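Long-range contact in EvdO1 (Micromonospora carbonacea, PDB 4XBZ), which probably acts as a metal-dependent oxygenase that carries out oxidative cyclization in the biosynthesis of orthosomycin antibiotics: residues Pro137-Ser145 and Pro272-Gln282. Numbering follows the deposited sequence.
Sequences PNLIPTWDS and PHSAEYIGLKQ
H273 NE2 lies over one face of the W143 indole, the two rings set obliquely at 51°, with H273 CE1 3.5 Å from W143 CZ3; P272 CG reaches the edge of the indole. Y277 puts CE2 over the centre of one face of the H273 imidazole. In return H273 CD2 lies over the centre of one face of the Y277 ring, and K281 CG lies over the opposite face, toward its rim. The methyl of T142 meets the edge of the Y277 ring, its CG2 4.0 Å from CE2. Imidazole suits the place between W143 and Y277 because it is flat yet polar at its rim: ND1 is hydrogen-bonded to E267 and NE2 to H328, which fixes how the ring is turned, and H328 also stacks on W143.

A chi1 of -176° swings the Y277 ring away from its own backbone N and carries the hydroxyl to the strand, where OH lies 3.2 Å from T142 CA. K281 combines a long apolar stem with a charged end. Bent at chi2, chi3 and chi4, it curls round P141 O, to which NZ gives a weak hydrogen bond of 3.2 Å; T142 O is 3.0 Å from NZ. One water accepts from K281 NZ and donates to D144 OD2, a link through which the carboxylate may partly offset the buried ammonium charge. From the strand, I140 turns its branched side chain toward the helix, CG2 lying 3.7 Å from Q282 CG; the Q282 amide is held beyond the contact by L312, Y306 and H314.

Strand 139-147 belongs to the major sheet of the double-stranded beta-helix, and the axis of 275-282 makes 102° with that of 139-145. Helix 275-293 thus packs crosswise near the beginning of this strand in a PhyH-family fold, away from the nickel site, with W143 about 11 Å from the metal.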
# COMPACT_ATOMS: atom_id res chain seq x y z
N PRO A 137 -6.93 -3.68 2.41
CA PRO A 137 -8.19 -4.13 2.99
C PRO A 137 -8.21 -5.63 3.36
O PRO A 137 -9.07 -6.03 4.14
CB PRO A 137 -9.21 -3.82 1.89
CG PRO A 137 -8.40 -3.91 0.61
CD PRO A 137 -7.08 -3.28 1.00
N ASN A 138 -7.30 -6.43 2.81
CA ASN A 138 -7.28 -7.86 3.14
C ASN A 138 -6.18 -8.21 4.14
O ASN A 138 -5.68 -9.34 4.16
CB ASN A 138 -7.07 -8.73 1.89
CG ASN A 138 -7.97 -8.32 0.74
OD1 ASN A 138 -9.16 -8.07 0.92
ND2 ASN A 138 -7.40 -8.25 -0.46
N LEU A 139 -5.79 -7.22 4.94
CA LEU A 139 -4.74 -7.43 5.94
C LEU A 139 -5.07 -8.58 6.89
O LEU A 139 -6.21 -8.76 7.31
CB LEU A 139 -4.50 -6.15 6.74
CG LEU A 139 -5.55 -5.79 7.78
CD1 LEU A 139 -4.92 -5.81 9.19
CD2 LEU A 139 -6.14 -4.43 7.47
N ILE A 140 -4.07 -9.37 7.22
CA ILE A 140 -4.22 -10.30 8.34
C ILE A 140 -3.03 -10.14 9.28
O ILE A 140 -1.93 -9.78 8.85
CB ILE A 140 -4.34 -11.76 7.87
CG1 ILE A 140 -3.11 -12.18 7.05
CG2 ILE A 140 -5.62 -11.96 7.07
CD1 ILE A 140 -2.78 -13.67 7.20
N PRO A 141 -3.25 -10.37 10.58
CA PRO A 141 -2.15 -10.39 11.56
C PRO A 141 -1.37 -11.71 11.53
O PRO A 141 -1.98 -12.78 11.47
CB PRO A 141 -2.88 -10.23 12.89
CG PRO A 141 -4.25 -10.90 12.64
CD PRO A 141 -4.57 -10.54 11.21
N THR A 142 -0.04 -11.65 11.55
CA THR A 142 0.73 -12.88 11.47
C THR A 142 1.50 -13.11 12.77
O THR A 142 0.93 -13.55 13.76
CB THR A 142 1.70 -12.88 10.25
OG1 THR A 142 2.53 -11.72 10.29
CG2 THR A 142 0.90 -12.89 8.90
N TRP A 143 2.80 -12.83 12.76
CA TRP A 143 3.58 -12.87 13.97
C TRP A 143 3.06 -11.86 14.98
O TRP A 143 2.69 -10.74 14.61
CB TRP A 143 5.07 -12.63 13.66
CG TRP A 143 5.78 -13.86 13.14
CD1 TRP A 143 6.55 -14.74 13.88
CD2 TRP A 143 5.78 -14.37 11.79
NE1 TRP A 143 7.02 -15.75 13.06
CE2 TRP A 143 6.57 -15.55 11.79
CE3 TRP A 143 5.20 -13.94 10.59
CZ2 TRP A 143 6.78 -16.29 10.63
CZ3 TRP A 143 5.42 -14.69 9.44
CH2 TRP A 143 6.20 -15.85 9.46
N ASP A 144 3.01 -12.26 16.24
CA ASP A 144 2.75 -11.34 17.34
C ASP A 144 3.64 -11.74 18.53
O ASP A 144 3.72 -12.91 18.90
CB ASP A 144 1.25 -11.31 17.72
CG ASP A 144 0.81 -12.48 18.61
OD1 ASP A 144 1.02 -12.40 19.84
OD2 ASP A 144 0.22 -13.47 18.09
N SER A 145 4.33 -10.77 19.10
CA SER A 145 5.32 -11.08 20.14
C SER A 145 5.72 -9.85 20.93
O SER A 145 5.40 -8.73 20.55
CB SER A 145 6.57 -11.71 19.51
OG SER A 145 7.18 -10.82 18.58
N PRO A 272 4.11 -17.35 3.52
CA PRO A 272 4.72 -18.62 3.94
C PRO A 272 3.80 -19.58 4.67
O PRO A 272 4.21 -20.72 4.90
CB PRO A 272 5.84 -18.17 4.90
CG PRO A 272 5.38 -16.87 5.43
CD PRO A 272 4.64 -16.21 4.31
N HIS A 273 2.62 -19.15 5.06
CA HIS A 273 1.74 -20.02 5.81
C HIS A 273 0.84 -20.86 4.91
O HIS A 273 0.64 -20.53 3.75
CB HIS A 273 0.86 -19.22 6.78
CG HIS A 273 1.64 -18.45 7.79
ND1 HIS A 273 1.98 -17.12 7.60
CD2 HIS A 273 2.13 -18.80 9.00
CE1 HIS A 273 2.66 -16.70 8.66
NE2 HIS A 273 2.77 -17.70 9.51
N SER A 274 0.29 -21.93 5.48
CA SER A 274 -0.67 -22.76 4.78
C SER A 274 -1.94 -21.96 4.51
O SER A 274 -2.16 -20.93 5.13
CB SER A 274 -0.97 -24.02 5.60
OG SER A 274 -1.59 -23.69 6.83
N ALA A 275 -2.76 -22.40 3.57
CA ALA A 275 -3.93 -21.63 3.15
C ALA A 275 -4.94 -21.47 4.28
O ALA A 275 -5.67 -20.48 4.34
CB ALA A 275 -4.59 -22.27 1.93
N GLU A 276 -4.95 -22.47 5.16
CA GLU A 276 -5.81 -22.51 6.35
C GLU A 276 -5.51 -21.40 7.36
O GLU A 276 -6.41 -20.87 8.02
CB GLU A 276 -5.67 -23.89 7.02
CG GLU A 276 -6.51 -24.12 8.27
CD GLU A 276 -6.14 -25.42 8.99
OE1 GLU A 276 -4.97 -25.86 8.88
OE2 GLU A 276 -7.01 -26.00 9.65
N TYR A 277 -4.23 -21.05 7.48
CA TYR A 277 -3.79 -20.01 8.41
C TYR A 277 -4.59 -18.71 8.25
O TYR A 277 -4.98 -18.12 9.25
CB TYR A 277 -2.29 -19.74 8.21
CG TYR A 277 -1.65 -18.73 9.17
CD1 TYR A 277 -1.37 -19.08 10.50
CD2 TYR A 277 -1.28 -17.46 8.73
CE1 TYR A 277 -0.77 -18.19 11.36
CE2 TYR A 277 -0.66 -16.55 9.59
CZ TYR A 277 -0.41 -16.93 10.90
OH TYR A 277 0.19 -16.04 11.75
N ILE A 278 -4.86 -18.32 7.00
CA ILE A 278 -5.53 -17.06 6.71
C ILE A 278 -6.88 -16.92 7.43
O ILE A 278 -7.13 -15.93 8.11
CB ILE A 278 -5.76 -16.90 5.18
CG1 ILE A 278 -4.42 -16.97 4.42
CG2 ILE A 278 -6.51 -15.60 4.87
CD1 ILE A 278 -4.54 -16.76 2.94
N GLY A 279 -7.74 -17.92 7.28
CA GLY A 279 -9.04 -17.88 7.92
C GLY A 279 -8.95 -17.81 9.44
O GLY A 279 -9.73 -17.11 10.08
N LEU A 280 -7.98 -18.53 10.01
CA LEU A 280 -7.84 -18.58 11.46
C LEU A 280 -7.39 -17.22 12.01
O LEU A 280 -7.92 -16.74 13.03
CB LEU A 280 -6.86 -19.69 11.87
CG LEU A 280 -7.32 -21.08 11.39
CD1 LEU A 280 -6.24 -22.16 11.54
CD2 LEU A 280 -8.60 -21.49 12.10
N LYS A 281 -6.44 -16.58 11.34
CA LYS A 281 -5.97 -15.29 11.81
C LYS A 281 -7.02 -14.20 11.60
O LYS A 281 -7.10 -13.26 12.39
CB LYS A 281 -4.65 -14.90 11.14
CG LYS A 281 -3.53 -15.88 11.44
CD LYS A 281 -3.51 -16.30 12.93
CE LYS A 281 -3.23 -15.12 13.89
NZ LYS A 281 -1.77 -14.77 14.02
N GLN A 282 -7.85 -14.35 10.57
CA GLN A 282 -8.98 -13.45 10.40
C GLN A 282 -9.92 -13.56 11.60
O GLN A 282 -10.46 -12.56 12.08
CB GLN A 282 -9.74 -13.76 9.10
CG GLN A 282 -9.04 -13.26 7.84
CD GLN A 282 -9.72 -13.70 6.56
OE1 GLN A 282 -10.20 -14.83 6.45
NE2 GLN A 282 -9.77 -12.82 5.59
O HOH W 1 -1.74 -13.06 16.21